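Local coordinates for protein Cif-like 1 (Burkholderia cenocepacia, PDB 7JQY) that probably hydrolyses epoxides as a Cif-like member of the alpha/beta hydrolase fold, assembling as an octamer, at residues Lys98-Val109 and Val128-Glu139; Met242-Ala252 and Leu264-Leu272. The protein carries 1 engineered substitution. All coordinates share one frame; numbering follows the deposited sequence.

Interaction 1 (Lys98-Val109 and Val128-Glu139)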
loop_
_atom_site.group_PDB
_atom_site.type_symbol
_atom_site.label_atom_id
_atom_site.label_comp_id
_atom_site.label_asym_id
_atom_site.label_seq_id
_atom_site.Cartn_x
_atom_site.Cartn_y
_atom_site.Cartn_z
ATOM N N LYS B 98 -26.590 25.645 1.127
ATOM C CA LYS B 98 -25.929 26.893 1.491
ATOM C C LYS B 98 -26.800 27.773 2.379
ATOM O O LYS B 98 -26.273 28.497 3.234
ATOM C CB LYS B 98 -25.511 27.642 0.223
ATOM C CG LYS B 98 -24.666 26.796 -0.729
ATOM C CD LYS B 98 -23.581 26.038 0.047
ATOM C CE LYS B 98 -23.036 24.852 -0.734
ATOM N NZ LYS B 98 -24.015 23.748 -0.941
ATOM N N ALA B 99 -28.126 27.729 2.206
ATOM C CA ALA B 99 -29.002 28.538 3.054
ATOM C C ALA B 99 -28.882 28.121 4.517
ATOM O O ALA B 99 -28.824 28.971 5.413
ATOM C CB ALA B 99 -30.451 28.435 2.582
ATOM N N SER B 100 -28.859 26.818 4.778
ATOM C CA SER B 100 -28.716 26.364 6.155
ATOM C C SER B 100 -27.327 26.672 6.702
ATOM O O SER B 100 -27.185 27.005 7.881
ATOM C CB SER B 100 -29.000 24.865 6.240
ATOM O OG SER B 100 -30.387 24.625 6.110
ATOM N N MET B 101 -26.300 26.584 5.858
ATOM C CA MET B 101 -24.955 26.925 6.303
ATOM C C MET B 101 -24.849 28.395 6.672
ATOM O O MET B 101 -24.072 28.755 7.563
ATOM C CB MET B 101 -23.946 26.573 5.214
ATOM C CG MET B 101 -23.820 25.094 5.008
ATOM S SD MET B 101 -22.602 24.674 3.771
ATOM C CE MET B 101 -21.142 25.497 4.412
ATOM N N ALA B 102 -25.609 29.258 5.998
ATOM C CA ALA B 102 -25.672 30.651 6.418
ATOM C C ALA B 102 -26.248 30.764 7.822
ATOM O O ALA B 102 -25.822 31.622 8.601
ATOM C CB ALA B 102 -26.482 31.474 5.421
ATOM N N GLY B 103 -27.221 29.908 8.159
ATOM C CA GLY B 103 -27.776 29.909 9.507
ATOM C C GLY B 103 -26.743 29.573 10.568
ATOM O O GLY B 103 -26.753 30.146 11.660
ATOM N N ASP B 104 -25.832 28.647 10.255
ATOM C CA ASP B 104 -24.723 28.363 11.162
ATOM C C ASP B 104 -23.888 29.613 11.396
ATOM O O ASP B 104 -23.541 29.944 12.537
ATOM C CB ASP B 104 -23.844 27.252 10.595
ATOM C CG ASP B 104 -24.584 25.950 10.420
ATOM O OD1 ASP B 104 -24.212 25.188 9.499
ATOM O OD2 ASP B 104 -25.515 25.677 11.213
ATOM N N ILE B 105 -23.560 30.331 10.321
ATOM C CA ILE B 105 -22.726 31.515 10.468
ATOM C C ILE B 105 -23.448 32.568 11.292
ATOM O O ILE B 105 -22.838 33.265 12.114
ATOM C CB ILE B 105 -22.319 32.058 9.087
ATOM C CG1 ILE B 105 -21.640 30.951 8.285
ATOM C CG2 ILE B 105 -21.429 33.276 9.251
ATOM C CD1 ILE B 105 -20.499 30.285 9.052
ATOM N N ARG B 106 -24.762 32.682 11.106
ATOM C CA ARG B 106 -25.527 33.656 11.874
ATOM C C ARG B 106 -25.559 33.300 13.359
ATOM O O ARG B 106 -25.423 34.181 14.214
ATOM C CB ARG B 106 -26.938 33.768 11.308
ATOM C CG ARG B 106 -27.789 34.794 12.010
ATOM C CD ARG B 106 -29.061 35.025 11.244
ATOM N NE ARG B 106 -29.897 36.036 11.873
ATOM C CZ ARG B 106 -31.035 35.764 12.500
ATOM N NH1 ARG B 106 -31.414 34.501 12.662
ATOM N NH2 ARG B 106 -31.744 36.750 13.036
ATOM N N ALA B 107 -25.743 32.023 13.687
ATOM C CA ALA B 107 -25.787 31.629 15.094
ATOM C C ALA B 107 -24.470 31.928 15.799
ATOM O O ALA B 107 -24.465 32.373 16.951
ATOM C CB ALA B 107 -26.133 30.146 15.217
ATOM N N LEU B 108 -23.346 31.745 15.100
ATOM C CA LEU B 108 -22.040 32.027 15.688
ATOM C C LEU B 108 -21.826 33.525 15.874
ATOM O O LEU B 108 -21.260 33.954 16.884
ATOM C CB LEU B 108 -20.941 31.439 14.793
ATOM C CG LEU B 108 -19.458 31.702 15.086
ATOM C CD1 LEU B 108 -18.613 30.554 14.544
ATOM C CD2 LEU B 108 -18.961 33.026 14.519
ATOM N N VAL B 109 -22.271 34.336 14.914
ATOM C CA VAL B 109 -22.165 35.785 15.066
ATOM C C VAL B 109 -23.003 36.251 16.247
ATOM O O VAL B 109 -22.590 37.124 17.022
ATOM C CB VAL B 109 -22.596 36.497 13.770
ATOM C CG1 VAL B 109 -22.720 37.995 14.016
ATOM C CG2 VAL B 109 -21.623 36.202 12.632
ATOM N N VAL B 128 -22.816 30.920 0.716
ATOM C CA VAL B 128 -23.266 31.106 2.091
ATOM C C VAL B 128 -23.447 32.588 2.399
ATOM O O VAL B 128 -24.458 33.003 2.978
ATOM C CB VAL B 128 -22.269 30.447 3.060
ATOM C CG1 VAL B 128 -22.813 30.469 4.486
ATOM C CG2 VAL B 128 -21.959 29.024 2.615
ATOM N N ALA B 129 -22.474 33.412 2.008
ATOM C CA ALA B 129 -22.568 34.839 2.301
ATOM C C ALA B 129 -23.780 35.466 1.620
ATOM O O ALA B 129 -24.465 36.308 2.211
ATOM C CB ALA B 129 -21.285 35.557 1.879
ATOM N N TYR B 130 -24.067 35.063 0.377
ATOM C CA TYR B 130 -25.246 35.591 -0.299
ATOM C C TYR B 130 -26.524 35.138 0.395
ATOM O O TYR B 130 -27.433 35.944 0.628
ATOM C CB TYR B 130 -25.264 35.162 -1.769
ATOM C CG TYR B 130 -26.597 35.448 -2.424
ATOM C CD1 TYR B 130 -26.988 36.752 -2.704
ATOM C CD2 TYR B 130 -27.480 34.419 -2.732
ATOM C CE1 TYR B 130 -28.215 37.023 -3.293
ATOM C CE2 TYR B 130 -28.704 34.678 -3.311
ATOM C CZ TYR B 130 -29.067 35.981 -3.590
ATOM O OH TYR B 130 -30.288 36.239 -4.166
ATOM N N ALA B 131 -26.604 33.850 0.740
ATOM C CA ALA B 131 -27.776 33.333 1.445
ATOM C C ALA B 131 -27.948 34.000 2.800
ATOM O O ALA B 131 -29.077 34.167 3.267
ATOM C CB ALA B 131 -27.672 31.817 1.607
ATOM N N TYR B 132 -26.847 34.399 3.432
ATOM C CA TYR B 132 -26.940 35.175 4.664
ATOM C C TYR B 132 -27.619 36.512 4.401
ATOM O O TYR B 132 -28.577 36.881 5.091
ATOM C CB TYR B 132 -25.535 35.382 5.245
ATOM C CG TYR B 132 -25.458 35.769 6.718
ATOM C CD1 TYR B 132 -26.404 36.613 7.307
ATOM C CD2 TYR B 132 -24.418 35.303 7.515
ATOM C CE1 TYR B 132 -26.320 36.966 8.646
ATOM C CE2 TYR B 132 -24.326 35.652 8.850
ATOM C CZ TYR B 132 -25.277 36.479 9.410
ATOM O OH TYR B 132 -25.168 36.822 10.738
ATOM N N ALA B 133 -27.159 37.237 3.372
ATOM C CA ALA B 133 -27.738 38.540 3.067
ATOM C C ALA B 133 -29.173 38.420 2.577
ATOM O O ALA B 133 -29.995 39.299 2.856
ATOM C CB ALA B 133 -26.885 39.266 2.029
ATOM N N ALA B 134 -29.503 37.337 1.872
ATOM C CA ALA B 134 -30.860 37.195 1.357
ATOM C C ALA B 134 -31.847 36.908 2.481
ATOM O O ALA B 134 -32.983 37.397 2.453
ATOM C CB ALA B 134 -30.917 36.090 0.304
ATOM N N GLN B 135 -31.430 36.127 3.483
ATOM C CA GLN B 135 -32.329 35.743 4.568
ATOM C C GLN B 135 -32.425 36.795 5.668
ATOM O O GLN B 135 -33.478 36.917 6.304
ATOM C CB GLN B 135 -31.893 34.405 5.165
ATOM C CG GLN B 135 -32.383 33.202 4.381
ATOM C CD GLN B 135 -31.629 31.941 4.729
ATOM O OE1 GLN B 135 -32.227 30.896 5.007
ATOM N NE2 GLN B 135 -30.303 32.026 4.713
ATOM N N TRP B 136 -31.354 37.539 5.936
ATOM C CA TRP B 136 -31.348 38.552 6.995
ATOM C C TRP B 136 -30.691 39.820 6.468
ATOM O O TRP B 136 -29.625 40.233 6.936
ATOM C CB TRP B 136 -30.645 38.020 8.248
ATOM C CG TRP B 136 -31.240 36.718 8.692
ATOM C CD1 TRP B 136 -32.390 36.548 9.405
ATOM C CD2 TRP B 136 -30.744 35.401 8.412
ATOM N NE1 TRP B 136 -32.637 35.210 9.595
ATOM C CE2 TRP B 136 -31.641 34.484 8.996
ATOM C CE3 TRP B 136 -29.620 34.908 7.740
ATOM C CZ2 TRP B 136 -31.453 33.105 8.924
ATOM C CZ3 TRP B 136 -29.441 33.539 7.663
ATOM C CH2 TRP B 136 -30.354 32.655 8.252
ATOM N N PRO B 137 -31.337 40.493 5.512
ATOM C CA PRO B 137 -30.691 41.644 4.852
ATOM C C PRO B 137 -30.373 42.804 5.782
ATOM O O PRO B 137 -29.386 43.515 5.552
ATOM C CB PRO B 137 -31.712 42.055 3.780
ATOM C CG PRO B 137 -32.730 40.944 3.724
ATOM C CD PRO B 137 -32.719 40.279 5.049
ATOM N N THR B 138 -31.191 43.046 6.810
ATOM C CA THR B 138 -30.902 44.144 7.729
ATOM C C THR B 138 -29.603 43.910 8.490
ATOM O O THR B 138 -28.960 44.870 8.931
ATOM C CB THR B 138 -32.075 44.367 8.686
ATOM O OG1 THR B 138 -32.251 43.215 9.517
ATOM C CG2 THR B 138 -33.363 44.625 7.895
ATOM N N GLU B 139 -29.210 42.646 8.660
ATOM C CA GLU B 139 -28.049 42.282 9.461
ATOM C C GLU B 139 -26.730 42.341 8.696
ATOM O O GLU B 139 -25.671 42.238 9.323
ATOM C CB GLU B 139 -28.239 40.877 10.048
ATOM C CG GLU B 139 -29.456 40.777 10.948
ATOM C CD GLU B 139 -29.655 39.397 11.540
ATOM O OE1 GLU B 139 -28.659 38.648 11.665
ATOM O OE2 GLU B 139 -30.814 39.066 11.890
#
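Two sheet-flanking helices of the alpha/beta hydrolase fold meet here through Ala-102 and Val-128, the second helix being the one that follows the presumed nucleophile elbow. The axes cross at -78° and come within 7.8 Å, an approach that small residues allow. Ala-102 is a knob among Val-128, Ala-131, Tyr-132 and Gln-135; in return Val-128 enters the hole of Lys-98, Met-101, Ala-102 and Ile-105, with its CG1 only 3.5 Å from Ala-102 CA, a tight fit. Tyr-132 fills a third hole, where Ile-105 CG2 meets the edge of its ring.

Arg-106 carries the polar end. With CG anti to the backbone N (chi1 -178°) and the chain straight to NE, it stretches across Trp-136. Arg-106 CD sits over the six-membered ring, 3.3 Å from Trp-136 CD2, and the guanidinium lies flat on the five-membered ring as a cation-pi stack, planes 5° apart. Gln-135 CB covers the opposite indole face. Arg-106 grips the Glu-139 carboxylate side-on: Arg-106 NE donates to Glu-139 OE1 at 2.9 Å, and Arg-106 NH2 to the syn lone pair of Glu-139 OE2 at 2.7 Å. His-110 also bonds to Glu-139 OE1. Gln-135 NE2 donates to Ala-131 O at 2.9 Å and only weakly to Ala-99 O.

The two bonds and the indole face together fix the guanidinium's orientation, and the arginine's positive charge probably favours the ionised form of Glu-139.

Interaction 2 (Met242-Ala252 and Leu264-Leu272)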
loop_
_atom_site.group_PDB
_atom_site.type_symbol
_atom_site.label_atom_id
_atom_site.label_comp_id
_atom_site.label_asym_id
_atom_site.label_seq_id
_atom_site.Cartn_x
_atom_site.Cartn_y
_atom_site.Cartn_z
ATOM N N MET B 242 -33.512 35.445 -5.446
ATOM C CA MET B 242 -33.208 36.545 -6.359
ATOM C C MET B 242 -34.436 37.293 -6.846
ATOM O O MET B 242 -34.335 38.095 -7.776
ATOM C CB MET B 242 -32.441 36.021 -7.567
ATOM C CG MET B 242 -30.949 35.988 -7.385
ATOM S SD MET B 242 -30.206 35.239 -8.833
ATOM C CE MET B 242 -31.051 33.670 -8.807
ATOM N N LYS B 243 -35.575 37.111 -6.218
ATOM C CA LYS B 243 -36.713 37.876 -6.605
ATOM C C LYS B 243 -36.605 39.221 -5.922
ATOM O O LYS B 243 -37.171 40.173 -6.372
ATOM C CB LYS B 243 -38.002 37.244 -6.120
ATOM C CG LYS B 243 -38.182 35.785 -6.419
ATOM C CD LYS B 243 -38.085 35.523 -7.885
ATOM C CE LYS B 243 -38.398 34.086 -8.209
ATOM N NZ LYS B 243 -38.022 33.754 -9.593
ATOM N N HIS B 244 -35.851 39.292 -4.846
ATOM C CA HIS B 244 -35.703 40.463 -4.003
ATOM C C HIS B 244 -34.218 40.776 -4.058
ATOM O O HIS B 244 -33.408 40.076 -3.447
ATOM C CB HIS B 244 -36.175 40.160 -2.583
ATOM C CG HIS B 244 -37.596 39.689 -2.495
ATOM N ND1 HIS B 244 -38.673 40.499 -2.792
ATOM C CD2 HIS B 244 -38.119 38.500 -2.108
ATOM C CE1 HIS B 244 -39.795 39.830 -2.598
ATOM N NE2 HIS B 244 -39.488 38.614 -2.181
ATOM N N LYS B 245 -33.856 41.792 -4.819
ATOM C CA LYS B 245 -32.451 42.114 -4.936
ATOM C C LYS B 245 -31.965 42.701 -3.619
ATOM O O LYS B 245 -32.729 43.324 -2.872
ATOM C CB LYS B 245 -32.230 43.062 -6.111
ATOM C CG LYS B 245 -32.597 42.387 -7.436
ATOM C CD LYS B 245 -31.645 42.724 -8.568
ATOM C CE LYS B 245 -31.950 44.076 -9.180
ATOM N NZ LYS B 245 -31.323 44.243 -10.524
ATOM N N LEU B 246 -30.686 42.484 -3.333
ATOM C CA LEU B 246 -30.149 42.872 -2.041
ATOM C C LEU B 246 -30.064 44.392 -1.945
ATOM O O LEU B 246 -29.713 45.059 -2.923
ATOM C CB LEU B 246 -28.770 42.248 -1.810
ATOM C CG LEU B 246 -28.705 40.717 -1.790
ATOM C CD1 LEU B 246 -27.256 40.249 -1.794
ATOM C CD2 LEU B 246 -29.460 40.145 -0.600
ATOM N N PRO B 247 -30.397 44.967 -0.786
ATOM C CA PRO B 247 -30.397 46.430 -0.645
ATOM C C PRO B 247 -29.071 47.025 -0.193
ATOM O O PRO B 247 -28.808 48.205 -0.441
ATOM C CB PRO B 247 -31.481 46.664 0.410
ATOM C CG PRO B 247 -31.404 45.432 1.279
ATOM C CD PRO B 247 -30.964 44.289 0.397
ATOM N N MET B 248 -28.251 46.250 0.515
ATOM C CA MET B 248 -27.003 46.783 1.038
ATOM C C MET B 248 -25.964 46.905 -0.073
ATOM O O MET B 248 -26.031 46.193 -1.077
ATOM C CB MET B 248 -26.492 45.896 2.178
ATOM C CG MET B 248 -25.813 44.616 1.725
ATOM S SD MET B 248 -26.988 43.375 1.132
ATOM C CE MET B 248 -27.980 43.133 2.600
ATOM N N PRO B 249 -24.967 47.777 0.099
ATOM C CA PRO B 249 -23.906 47.889 -0.912
ATOM C C PRO B 249 -23.142 46.582 -1.073
ATOM O O PRO B 249 -22.849 45.880 -0.100
ATOM C CB PRO B 249 -23.004 49.001 -0.363
ATOM C CG PRO B 249 -23.867 49.778 0.563
ATOM C CD PRO B 249 -24.826 48.789 1.162
ATOM N N VAL B 250 -22.814 46.268 -2.323
ATOM C CA VAL B 250 -22.170 45.015 -2.687
ATOM C C VAL B 250 -20.949 45.319 -3.538
ATOM O O VAL B 250 -20.994 46.189 -4.416
ATOM C CB VAL B 250 -23.134 44.080 -3.443
ATOM C CG1 VAL B 250 -22.395 42.844 -3.944
ATOM C CG2 VAL B 250 -24.310 43.703 -2.548
ATOM N N LEU B 251 -19.851 44.619 -3.255
ATOM C CA LEU B 251 -18.607 44.710 -4.010
ATOM C C LEU B 251 -18.325 43.355 -4.639
ATOM O O LEU B 251 -18.451 42.325 -3.965
ATOM C CB LEU B 251 -17.443 45.136 -3.108
ATOM C CG LEU B 251 -16.022 45.066 -3.677
ATOM C CD1 LEU B 251 -15.799 46.137 -4.725
ATOM C CD2 LEU B 251 -14.983 45.181 -2.557
ATOM N N ALA B 252 -17.986 43.353 -5.933
ATOM C CA ALA B 252 -17.684 42.139 -6.685
ATOM C C ALA B 252 -16.254 42.208 -7.210
ATOM O O ALA B 252 -15.876 43.194 -7.856
ATOM C CB ALA B 252 -18.664 41.951 -7.850
ATOM N N LEU B 264 -18.822 40.597 -11.694
ATOM C CA LEU B 264 -19.444 41.896 -11.637
ATOM C C LEU B 264 -20.833 41.829 -12.276
ATOM O O LEU B 264 -21.802 42.371 -11.734
ATOM C CB LEU B 264 -18.498 42.821 -12.391
ATOM C CG LEU B 264 -17.370 43.519 -11.625
ATOM C CD1 LEU B 264 -16.260 42.444 -11.339
ATOM C CD2 LEU B 264 -16.806 44.651 -12.463
ATOM N N ASP B 265 -20.940 41.120 -13.412
ATOM C CA ASP B 265 -22.238 40.833 -14.027
ATOM C C ASP B 265 -23.101 39.948 -13.138
ATOM O O ASP B 265 -24.307 40.180 -12.994
ATOM C CB ASP B 265 -22.036 40.155 -15.381
ATOM C CG ASP B 265 -21.104 40.933 -16.285
ATOM O OD1 ASP B 265 -20.500 40.322 -17.195
ATOM O OD2 ASP B 265 -20.953 42.155 -16.070
ATOM N N MET B 266 -22.498 38.914 -12.544
ATOM C CA MET B 266 -23.252 37.994 -11.699
ATOM C C MET B 266 -23.865 38.723 -10.515
ATOM O O MET B 266 -25.022 38.477 -10.154
ATOM C CB MET B 266 -22.331 36.868 -11.229
ATOM C CG MET B 266 -22.988 35.832 -10.362
ATOM S SD MET B 266 -22.962 36.227 -8.608
ATOM C CE MET B 266 -21.285 36.784 -8.346
ATOM N N ALA B 267 -23.111 39.642 -9.911
ATOM C CA ALA B 267 -23.598 40.345 -8.731
ATOM C C ALA B 267 -24.747 41.285 -9.065
ATOM O O ALA B 267 -25.612 41.530 -8.213
ATOM C CB ALA B 267 -22.460 41.128 -8.077
ATOM N N ARG B 268 -24.776 41.823 -10.290
ATOM C CA ARG B 268 -25.819 42.774 -10.643
ATOM C C ARG B 268 -27.169 42.110 -10.830
ATOM O O ARG B 268 -28.190 42.804 -10.804
ATOM C CB ARG B 268 -25.442 43.528 -11.914
ATOM C CG ARG B 268 -24.362 44.557 -11.717
ATOM C CD ARG B 268 -24.238 45.403 -12.952
ATOM N NE ARG B 268 -23.232 46.444 -12.805
ATOM C CZ ARG B 268 -22.230 46.621 -13.657
ATOM N NH1 ARG B 268 -22.107 45.821 -14.714
ATOM N NH2 ARG B 268 -21.353 47.597 -13.451
ATOM N N GLU B 269 -27.210 40.785 -10.984
ATOM C CA GLU B 269 -28.491 40.092 -10.947
ATOM C C GLU B 269 -29.004 39.896 -9.530
ATOM O O GLU B 269 -30.186 39.567 -9.363
ATOM C CB GLU B 269 -28.404 38.715 -11.613
ATOM C CG GLU B 269 -27.340 38.556 -12.671
ATOM C CD GLU B 269 -27.264 37.125 -13.181
ATOM O OE1 GLU B 269 -26.168 36.696 -13.616
ATOM O OE2 GLU B 269 -28.300 36.424 -13.134
ATOM N N LEU B 270 -28.166 40.130 -8.512
ATOM C CA LEU B 270 -28.520 39.820 -7.132
ATOM C C LEU B 270 -28.775 41.040 -6.272
ATOM O O LEU B 270 -29.462 40.924 -5.255
ATOM C CB LEU B 270 -27.393 39.024 -6.455
ATOM C CG LEU B 270 -26.706 37.872 -7.178
ATOM C CD1 LEU B 270 -25.385 37.565 -6.521
ATOM C CD2 LEU B 270 -27.573 36.664 -7.123
ATOM N N ALA B 271 -28.235 42.197 -6.642
ATOM C CA ALA B 271 -28.290 43.368 -5.784
ATOM C C ALA B 271 -28.432 44.623 -6.633
ATOM O O ALA B 271 -28.056 44.652 -7.805
ATOM C CB ALA B 271 -27.048 43.461 -4.887
ATOM N N LEU B 272 -28.986 45.664 -6.016
ATOM C CA LEU B 272 -29.217 46.936 -6.687
ATOM C C LEU B 272 -28.009 47.855 -6.650
ATOM O O LEU B 272 -27.749 48.565 -7.628
ATOM C CB LEU B 272 -30.409 47.647 -6.041
ATOM C CG LEU B 272 -31.660 46.796 -5.832
ATOM C CD1 LEU B 272 -32.438 47.258 -4.605
ATOM C CD2 LEU B 272 -32.541 46.844 -7.075
HETATM O O HOH W 1 -31.151 38.721 -4.494
HETATM O O HOH W 2 -28.185 45.547 -10.310
#
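Leu-246 and Ala-271 form a single backbone bridge: Leu-246 N donates to Leu-270 O at 2.8 Å, and Leu-272 N to Leu-246 O at 3.2 Å. So close a pairing suits alanine, whose small side chain touches Leu-246 CB; Ala-271 CB also meets Val-250 CG2 at 3.6 Å. Beside the bridge, Lys-245 bends at chi2 and chi3 (-141° and -80°), which folds its aliphatic part over the 269-271 backbone while Lys-245 CE comes 3.5 Å from Leu-272 CD2. Its NZ makes a weak bond to Arg-268 O; a water joins the same atoms, donating to Arg-268 O and Ala-271 O and accepting weakly from Lys-245 NZ. On the more buried flank, Met-242 SD lies 3.4 Å from Leu-270 CD2, the flexible thioether fitting against a methyl of the branched leucine.

The contact joins parts of the beta-alpha-beta unit of strand 250-255, helix 262-268 and strand 274-279: the loop leading into its first strand and that strand's start on one side, the helix and the residues after it on the other. Further along, small side chains let helix and strand come together, Ala-252 CB being 3.9 Å from Ala-267 CB. Leu-264, a longer side chain, reaches back over the strand to put its CD1 3.6 Å from Ala-252 O.

Around this shell, Tyr-130 of helix 124-135 touches Leu-270, Met-145 backs Val-250 and Leu-270, and the carboxylate of Glu-269 accepts from the backbone N of Arg-154.

Interactions 1 and 2 follow one another along the chain, with centres 16 Å apart, and share helix 124-135 as common ground. While one side of that helix packs on 98-109, Tyr-130 and Ala-133 serve interaction 2: Tyr-130 OH lies 3.3 Å from Met-242 CG, and Ala-133 O is 3.6 Å from Leu-246 CD2. Past the helix end, Pro-137 O meets Met-248 CE at 3.3 Å. Strand 140-146, which follows this helix, lies beside 250-255 in the sheet. Interaction 1 also reaches toward the presumed active site: the side chain of Val-128 touches the presumed nucleophile elbow, where the engineered serine replacing an aspartate probably sits.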